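Local coordinates for PHO85 cyclin-10 (Saccharomyces cerevisiae, PDB 4KRD), which serves as a regulatory cyclin of the cyclin-dependent kinase PHO85, forming a glycogen synthase kinase that negatively regulates GSY2, this chain being its cyclin domain, at residues Leu126-Glu130 / Lys131-Arg135; Tyr102-Ala105 / Thr106-Asp110; Cys162-Lys166 / Arg167-Lys171. All blocks are in the same frame, centred on the assembly; numbering follows the deposited sequence.

Contact 1: Leu126-Glu130 / Lys131-Arg135; sequences LNLQE and KEVHR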
loop_
_atom_site.group_PDB
_atom_site.type_symbol
_atom_site.label_atom_id
_atom_site.label_comp_id
_atom_site.label_asym_id
_atom_site.label_seq_id
_atom_site.Cartn_x
_atom_site.Cartn_y
_atom_site.Cartn_z
ATOM N N LEU B 126 -7.963 1.676 -26.147
ATOM C CA LEU B 126 -6.799 1.342 -26.962
ATOM C C LEU B 126 -7.043 0.053 -27.698
ATOM O O LEU B 126 -7.784 -0.816 -27.234
ATOM C CB LEU B 126 -5.556 1.118 -26.090
ATOM C CG LEU B 126 -5.096 2.157 -25.080
ATOM C CD1 LEU B 126 -4.150 1.494 -24.078
ATOM C CD2 LEU B 126 -4.415 3.308 -25.798
ATOM N N ASN B 127 -6.384 -0.083 -28.840
ATOM C CA ASN B 127 -6.452 -1.315 -29.596
ATOM C C ASN B 127 -5.486 -2.347 -29.026
ATOM O O ASN B 127 -4.312 -2.051 -28.794
ATOM C CB ASN B 127 -6.147 -1.045 -31.071
ATOM C CG ASN B 127 -7.241 -0.225 -31.754
ATOM O OD1 ASN B 127 -8.249 -0.771 -32.195
ATOM N ND2 ASN B 127 -7.041 1.082 -31.843
ATOM N N LEU B 128 -5.991 -3.549 -28.779
ATOM C CA LEU B 128 -5.148 -4.691 -28.430
ATOM C C LEU B 128 -4.897 -5.547 -29.677
ATOM O O LEU B 128 -5.845 -5.887 -30.373
ATOM C CB LEU B 128 -5.862 -5.553 -27.397
ATOM C CG LEU B 128 -5.144 -6.810 -26.892
ATOM C CD1 LEU B 128 -3.760 -6.488 -26.319
ATOM C CD2 LEU B 128 -6.016 -7.506 -25.855
ATOM N N GLN B 129 -3.640 -5.908 -29.936
ATOM C CA GLN B 129 -3.288 -6.832 -31.027
ATOM C C GLN B 129 -2.834 -8.170 -30.461
ATOM O O GLN B 129 -2.370 -8.237 -29.314
ATOM C CB GLN B 129 -2.134 -6.287 -31.868
ATOM C CG GLN B 129 -2.289 -4.879 -32.384
ATOM C CD GLN B 129 -1.043 -4.432 -33.137
ATOM O OE1 GLN B 129 -0.138 -3.823 -32.560
ATOM N NE2 GLN B 129 -0.978 -4.760 -34.426
ATOM N N GLU B 130 -2.928 -9.227 -31.274
ATOM C CA GLU B 130 -2.553 -10.564 -30.823
ATOM C C GLU B 130 -1.074 -10.641 -30.484
ATOM O O GLU B 130 -0.671 -11.386 -29.587
ATOM C CB GLU B 130 -2.900 -11.638 -31.866
ATOM C CG GLU B 130 -2.677 -13.073 -31.361
ATOM C CD GLU B 130 -3.661 -13.490 -30.253
ATOM O OE1 GLU B 130 -4.878 -13.578 -30.534
ATOM O OE2 GLU B 130 -3.220 -13.738 -29.103
ATOM N N LYS B 131 -0.262 -9.874 -31.200
ATOM C CA LYS B 131 1.173 -9.873 -30.936
ATOM C C LYS B 131 1.548 -9.197 -29.602
ATOM O O LYS B 131 2.711 -9.236 -29.188
ATOM C CB LYS B 131 1.944 -9.245 -32.095
ATOM C CG LYS B 131 1.834 -10.038 -33.391
ATOM C CD LYS B 131 3.057 -9.842 -34.267
ATOM C CE LYS B 131 3.097 -10.864 -35.396
ATOM N NZ LYS B 131 4.431 -10.876 -36.057
ATOM N N GLU B 132 0.565 -8.593 -28.942
ATOM C CA GLU B 132 0.804 -7.916 -27.652
ATOM C C GLU B 132 0.362 -8.769 -26.474
ATOM O O GLU B 132 0.712 -8.476 -25.319
ATOM C CB GLU B 132 0.103 -6.553 -27.636
ATOM C CG GLU B 132 0.755 -5.554 -28.605
ATOM C CD GLU B 132 -0.166 -4.431 -29.072
ATOM O OE1 GLU B 132 -1.358 -4.414 -28.697
ATOM O OE2 GLU B 132 0.313 -3.558 -29.832
ATOM N N VAL B 133 -0.374 -9.843 -26.758
ATOM C CA VAL B 133 -1.015 -10.627 -25.699
ATOM C C VAL B 133 -0.058 -11.374 -24.761
ATOM O O VAL B 133 -0.231 -11.350 -23.535
ATOM C CB VAL B 133 -2.054 -11.615 -26.258
ATOM C CG1 VAL B 133 -2.476 -12.604 -25.175
ATOM C CG2 VAL B 133 -3.256 -10.850 -26.824
ATOM N N HIS B 134 0.949 -12.031 -25.329
ATOM C CA HIS B 134 1.862 -12.856 -24.537
ATOM C C HIS B 134 2.604 -12.041 -23.460
ATOM O O HIS B 134 2.657 -12.425 -22.285
ATOM C CB HIS B 134 2.858 -13.545 -25.473
ATOM C CG HIS B 134 3.738 -14.546 -24.796
ATOM N ND1 HIS B 134 5.074 -14.314 -24.542
ATOM C CD2 HIS B 134 3.475 -15.784 -24.316
ATOM C CE1 HIS B 134 5.597 -15.366 -23.940
ATOM N NE2 HIS B 134 4.647 -16.271 -23.785
ATOM N N ARG B 135 3.170 -10.913 -23.868
ATOM C CA ARG B 135 3.919 -10.064 -22.949
ATOM C C ARG B 135 2.994 -9.325 -21.986
ATOM O O ARG B 135 3.397 -8.999 -20.871
ATOM C CB ARG B 135 4.798 -9.076 -23.722
ATOM C CG ARG B 135 5.991 -9.740 -24.411
ATOM C CD ARG B 135 6.868 -8.705 -25.104
ATOM N NE ARG B 135 8.063 -9.308 -25.684
ATOM C CZ ARG B 135 9.042 -8.623 -26.258
ATOM N NH1 ARG B 135 8.984 -7.300 -26.327
ATOM N NH2 ARG B 135 10.091 -9.266 -26.755
HETATM O O HOH W 1 -2.256 -1.780 -30.301
HETATM O O HOH W 2 1.605 -12.139 -28.382
#
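The carboxylate of E132 folds back over the start of its own helix and takes the backbone N-H of Q129, with E132 OE1 lying 3.0 Å from Q129 N. The bond is nearly straight (163°), yet the N-H comes from well above the carboxylate plane. In return E132 N donates to Q129 O at 3.0 Å, closing a reciprocal pair round the turn. The side chain reaches back because CG lies beside the backbone N (chi1 -69°) and the chain beyond it is extended. A second donor, the hydroxyl of Y71, also bonds E132 OE1, so two bonds grip this buried oxygen. With an alanine at this place, Q129 N and the Y71 hydroxyl would probably both lose their acceptor, leaving the entry turn less firmly fixed. The buried L128 packs lightly beside this turn: its methyl CD1 runs alongside the E132 chain, which points the opposite way, 4.1 Å from E132 CB, with buried V133 only at its margin.

The exposed ends of E130 and K131 are looser. E130 O takes V133 N at 3.2 Å, while E130 OE2 merely leans across to 3.7 Å from V133 CG2. K131 extends outward, its NZ bonding the carbonyl of K77. One water links E130 O to H134 N, four residues on, where a direct helix bond would otherwise run; another donates to N127 O and, less surely, to E132 OE2.

The turn thus joins the loop after strand 122-124 to helix 130-148. L128 sits against L50 and L51 of helix 36-54 and F113 of helix 99-113, V133 meets I47, and R135 reaches L172 of helix 166-180.

Contact 2: Tyr102-Ala105 / Thr106-Asp110; sequences YLVA and TFLID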
loop_
_atom_site.group_PDB
_atom_site.type_symbol
_atom_site.label_atom_id
_atom_site.label_comp_id
_atom_site.label_asym_id
_atom_site.label_seq_id
_atom_site.Cartn_x
_atom_site.Cartn_y
_atom_site.Cartn_z
ATOM N N TYR B 102 -5.257 -13.635 -10.474
ATOM C CA TYR B 102 -5.786 -13.523 -11.819
ATOM C C TYR B 102 -6.953 -12.533 -11.917
ATOM O O TYR B 102 -7.125 -11.883 -12.948
ATOM C CB TYR B 102 -6.134 -14.917 -12.363
ATOM C CG TYR B 102 -4.917 -15.819 -12.333
ATOM C CD1 TYR B 102 -3.831 -15.555 -13.155
ATOM C CD2 TYR B 102 -4.837 -16.899 -11.465
ATOM C CE1 TYR B 102 -2.713 -16.338 -13.133
ATOM C CE2 TYR B 102 -3.709 -17.711 -11.441
ATOM C CZ TYR B 102 -2.655 -17.422 -12.287
ATOM O OH TYR B 102 -1.514 -18.193 -12.299
ATOM N N LEU B 103 -7.729 -12.392 -10.845
ATOM C CA LEU B 103 -8.801 -11.395 -10.834
ATOM C C LEU B 103 -8.203 -9.994 -10.923
ATOM O O LEU B 103 -8.677 -9.152 -11.688
ATOM C CB LEU B 103 -9.671 -11.516 -9.582
ATOM C CG LEU B 103 -10.303 -12.886 -9.306
ATOM C CD1 LEU B 103 -11.001 -12.910 -7.941
ATOM C CD2 LEU B 103 -11.258 -13.270 -10.426
ATOM N N VAL B 104 -7.153 -9.752 -10.149
ATOM C CA VAL B 104 -6.459 -8.466 -10.209
ATOM C C VAL B 104 -5.783 -8.283 -11.575
ATOM O O VAL B 104 -5.806 -7.192 -12.152
ATOM C CB VAL B 104 -5.428 -8.301 -9.056
ATOM C CG1 VAL B 104 -4.526 -7.111 -9.324
ATOM C CG2 VAL B 104 -6.144 -8.122 -7.684
ATOM N N ALA B 105 -5.178 -9.350 -12.089
ATOM C CA ALA B 105 -4.572 -9.307 -13.415
ATOM C C ALA B 105 -5.598 -8.911 -14.457
ATOM O O ALA B 105 -5.315 -8.126 -15.380
ATOM C CB ALA B 105 -3.956 -10.663 -13.772
ATOM N N THR B 106 -6.790 -9.484 -14.333
ATOM C CA THR B 106 -7.861 -9.179 -15.271
ATOM C C THR B 106 -8.278 -7.716 -15.160
ATOM O O THR B 106 -8.489 -7.040 -16.173
ATOM C CB THR B 106 -9.085 -10.094 -15.070
ATOM O OG1 THR B 106 -8.694 -11.464 -15.202
ATOM C CG2 THR B 106 -10.183 -9.774 -16.109
ATOM N N PHE B 107 -8.380 -7.214 -13.935
ATOM C CA PHE B 107 -8.766 -5.824 -13.760
ATOM C C PHE B 107 -7.716 -4.867 -14.304
ATOM O O PHE B 107 -8.053 -3.790 -14.789
ATOM C CB PHE B 107 -9.080 -5.465 -12.295
ATOM C CG PHE B 107 -9.615 -4.073 -12.155
ATOM C CD1 PHE B 107 -10.957 -3.809 -12.418
ATOM C CD2 PHE B 107 -8.775 -3.014 -11.830
ATOM C CE1 PHE B 107 -11.461 -2.516 -12.335
ATOM C CE2 PHE B 107 -9.272 -1.710 -11.755
ATOM C CZ PHE B 107 -10.616 -1.465 -12.005
ATOM N N LEU B 108 -6.441 -5.242 -14.216
ATOM C CA LEU B 108 -5.380 -4.408 -14.777
ATOM C C LEU B 108 -5.553 -4.247 -16.296
ATOM O O LEU B 108 -5.407 -3.147 -16.840
ATOM C CB LEU B 108 -3.982 -4.965 -14.436
ATOM C CG LEU B 108 -3.579 -4.947 -12.951
ATOM C CD1 LEU B 108 -2.192 -5.575 -12.738
ATOM C CD2 LEU B 108 -3.612 -3.524 -12.392
ATOM N N ILE B 109 -5.863 -5.340 -16.991
ATOM C CA ILE B 109 -6.092 -5.221 -18.421
ATOM C C ILE B 109 -7.403 -4.476 -18.721
ATOM O O ILE B 109 -7.460 -3.680 -19.659
ATOM C CB ILE B 109 -6.001 -6.587 -19.156
ATOM C CG1 ILE B 109 -7.064 -7.556 -18.648
ATOM C CG2 ILE B 109 -4.605 -7.202 -18.993
ATOM C CD1 ILE B 109 -7.263 -8.763 -19.590
ATOM N N ASP B 110 -8.435 -4.724 -17.909
ATOM C CA ASP B 110 -9.699 -3.965 -17.933
ATOM C C ASP B 110 -9.451 -2.472 -17.888
ATOM O O ASP B 110 -9.998 -1.716 -18.669
ATOM C CB ASP B 110 -10.560 -4.279 -16.694
ATOM C CG ASP B 110 -11.286 -5.620 -16.778
ATOM O OD1 ASP B 110 -11.575 -6.088 -17.898
ATOM O OD2 ASP B 110 -11.596 -6.185 -15.697
#
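T106 doubles its hold on Y102, the residue one turn earlier in the helix. T106 N and T106 OG1 both donate to Y102 O, each at 2.8 Å, and they reach it from opposite faces of the carbonyl plane. The hydroxyl can do so because OG1 stands beside the backbone N (chi1 -57°), pointing back along the helix. A threonine hydroxyl returned to the preceding turn in this way satisfies its own proton inside the fold, which matters where every residue in contact is buried.

F107 continues the i to i+4 helix bonds with F107 N bonded to L103 O at 3.0 Å, but its ring swings away from this turn. L108 is anchored by L108 N on V104 O at 2.9 Å, a bond 152° at the hydrogen. Its branch point also rests on that oxygen, L108 CG lying 3.3 Å from V104 O, and the two side chains meet along the same flank, V104 CG1 being 4.3 Å from L108 CG. The bond at I109 is longer, I109 N standing 3.3 Å from A105 O, and both I109 CG1 and I109 CG2 lean over this oxygen. D110 N continues the pattern, bonding T106 O at 2.9 Å.

Helix 99-113 runs through the middle of the chain, walled by other helices as expected for the central helix of a cyclin box. V104 and L108 face L148 and L143 of helix 130-148; T106 and I109 meet helix 36-54 at F43 and T46; L103, V104, F107 and D110 lie against helix 189-203.

Contact 3: Cys162-Lys166 / Arg167-Lys171; sequences CGISK and RLLTK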
loop_
_atom_site.group_PDB
_atom_site.type_symbol
_atom_site.label_atom_id
_atom_site.label_comp_id
_atom_site.label_asym_id
_atom_site.label_seq_id
_atom_site.Cartn_x
_atom_site.Cartn_y
_atom_site.Cartn_z
ATOM N N CYS B 162 8.313 -17.712 -17.359
ATOM C CA CYS B 162 7.734 -17.023 -18.512
ATOM C C CYS B 162 8.632 -17.093 -19.739
ATOM O O CYS B 162 8.270 -16.613 -20.819
ATOM C CB CYS B 162 7.456 -15.555 -18.172
ATOM S SG CYS B 162 6.222 -15.320 -16.876
ATOM N N GLY B 163 9.811 -17.683 -19.561
ATOM C CA GLY B 163 10.735 -17.887 -20.655
ATOM C C GLY B 163 11.286 -16.603 -21.237
ATOM O O GLY B 163 11.489 -16.507 -22.444
ATOM N N ILE B 164 11.524 -15.611 -20.383
ATOM C CA ILE B 164 12.094 -14.356 -20.845
ATOM C C ILE B 164 13.294 -14.002 -19.994
ATOM O O ILE B 164 13.550 -14.646 -18.985
ATOM C CB ILE B 164 11.072 -13.195 -20.787
ATOM C CG1 ILE B 164 10.656 -12.915 -19.342
ATOM C CG2 ILE B 164 9.857 -13.498 -21.646
ATOM C CD1 ILE B 164 9.697 -11.760 -19.218
ATOM N N SER B 165 14.031 -12.975 -20.400
ATOM C CA SER B 165 15.152 -12.495 -19.603
ATOM C C SER B 165 14.661 -11.648 -18.432
ATOM O O SER B 165 13.563 -11.085 -18.465
ATOM C CB SER B 165 16.102 -11.667 -20.461
ATOM O OG SER B 165 15.452 -10.509 -20.929
ATOM N N LYS B 166 15.480 -11.549 -17.397
ATOM C CA LYS B 166 15.114 -10.746 -16.244
ATOM C C LYS B 166 15.006 -9.284 -16.650
ATOM O O LYS B 166 14.172 -8.544 -16.133
ATOM C CB LYS B 166 16.126 -10.943 -15.124
ATOM C CG LYS B 166 16.117 -12.356 -14.557
ATOM C CD LYS B 166 17.058 -12.488 -13.385
ATOM C CE LYS B 166 18.484 -12.217 -13.818
ATOM N NZ LYS B 166 18.963 -13.235 -14.795
ATOM N N ARG B 167 15.834 -8.878 -17.602
ATOM C CA ARG B 167 15.825 -7.501 -18.080
ATOM C C ARG B 167 14.496 -7.172 -18.761
ATOM O O ARG B 167 13.911 -6.117 -18.523
ATOM C CB ARG B 167 17.018 -7.253 -19.006
ATOM C CG ARG B 167 16.860 -6.091 -19.981
ATOM C CD ARG B 167 18.214 -5.699 -20.590
ATOM N NE ARG B 167 19.109 -5.059 -19.618
ATOM C CZ ARG B 167 20.003 -5.697 -18.858
ATOM N NH1 ARG B 167 20.144 -7.017 -18.937
ATOM N NH2 ARG B 167 20.764 -5.009 -18.010
ATOM N N LEU B 168 14.012 -8.085 -19.595
ATOM C CA LEU B 168 12.710 -7.905 -20.232
ATOM C C LEU B 168 11.570 -7.857 -19.205
ATOM O O LEU B 168 10.683 -7.014 -19.298
ATOM C CB LEU B 168 12.448 -9.007 -21.269
ATOM C CG LEU B 168 11.100 -8.922 -21.995
ATOM C CD1 LEU B 168 10.938 -7.599 -22.721
ATOM C CD2 LEU B 168 10.916 -10.086 -22.954
ATOM N N LEU B 169 11.601 -8.761 -18.233
ATOM C CA LEU B 169 10.580 -8.806 -17.188
ATOM C C LEU B 169 10.449 -7.458 -16.479
ATOM O O LEU B 169 9.347 -6.950 -16.277
ATOM C CB LEU B 169 10.875 -9.913 -16.172
ATOM C CG LEU B 169 9.861 -10.075 -15.030
ATOM C CD1 LEU B 169 8.425 -10.181 -15.542
ATOM C CD2 LEU B 169 10.194 -11.254 -14.145
ATOM N N THR B 170 11.583 -6.875 -16.119
ATOM C CA THR B 170 11.592 -5.563 -15.505
ATOM C C THR B 170 10.981 -4.525 -16.437
ATOM O O THR B 170 10.188 -3.686 -16.002
ATOM C CB THR B 170 13.015 -5.152 -15.104
ATOM O OG1 THR B 170 13.530 -6.134 -14.200
ATOM C CG2 THR B 170 13.024 -3.765 -14.434
ATOM N N LYS B 171 11.345 -4.574 -17.696
ATOM C CA LYS B 171 10.844 -3.647 -18.664
ATOM C C LYS B 171 9.325 -3.750 -18.822
ATOM O O LYS B 171 8.652 -2.773 -18.985
ATOM C CB LYS B 171 11.546 -3.874 -19.985
ATOM C CG LYS B 171 11.166 -2.917 -21.041
ATOM C CD LYS B 171 11.802 -3.231 -22.355
ATOM C CE LYS B 171 13.217 -2.749 -22.395
ATOM N NZ LYS B 171 14.123 -3.567 -23.279
#
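S165 caps a new helix through L168 only two residues after G163 has ended the one before. G163, with positive phi, is the C' residue of a Schellman motif in which I164 N bonds S159 O, so I164 alone separates the close of helix 155-162 from the N-cap of the next. S165 OG accepts from L168 N at 3.1 Å, the bond bent little (159° at the hydrogen). A chi1 of 64° puts this oxygen between the backbone N and the carbonyl carbon, turned to the opening turn of the helix, where it also lies 3.4 Å from L168 CB. The carbonyl of the same serine takes the first helical bond: L169 N donates to S165 O at 3.1 Å, tilted 18° from the carbonyl plane.

Beside the cap, I164 packs on the first turn of helix 166-180. Its side chain crosses that of L168 at about a right angle, L168 CD2 sitting 3.8 Å from both I164 CB and I164 CG2. The other branch runs alongside the helix start, I164 CD1 lying 3.8 Å from L169 CB. I164 and L169 both lean on I138 of helix 130-148, which lines the apolar side of the turn.

The polar side belongs to an interface. R167, through NH1, is joined by a salt bridge to an acidic side chain of another protein chain, presumably the partner kinase. The charge of R167 is thus probably balanced across the interface, while the serine cap satisfies an amide that the helix itself cannot serve.

In the fold
Followed from the N terminus, the chain meets contact 2 first, then contact 1, then contact 3. They stand in series, none enclosing or crossing another, and each closes only a turn of its own. Contact 2 lies within helix 99-113, its centre about 4 Å from the centre of the chain. After the hairpin of strands 114-116 and 122-124, contact 1 opens helix 130-148, its centre about 15 Å from that of contact 2. Helix 155-162 then leads to contact 3, which starts helix 166-180 farther out. Contacts 1 and 3 touch directly, R135 NH2 lying 4.0 Å from L168 CD2 and H134 coming up against C162, whereas contact 2 reaches neither and is tied to contact 1 through helix 130-148.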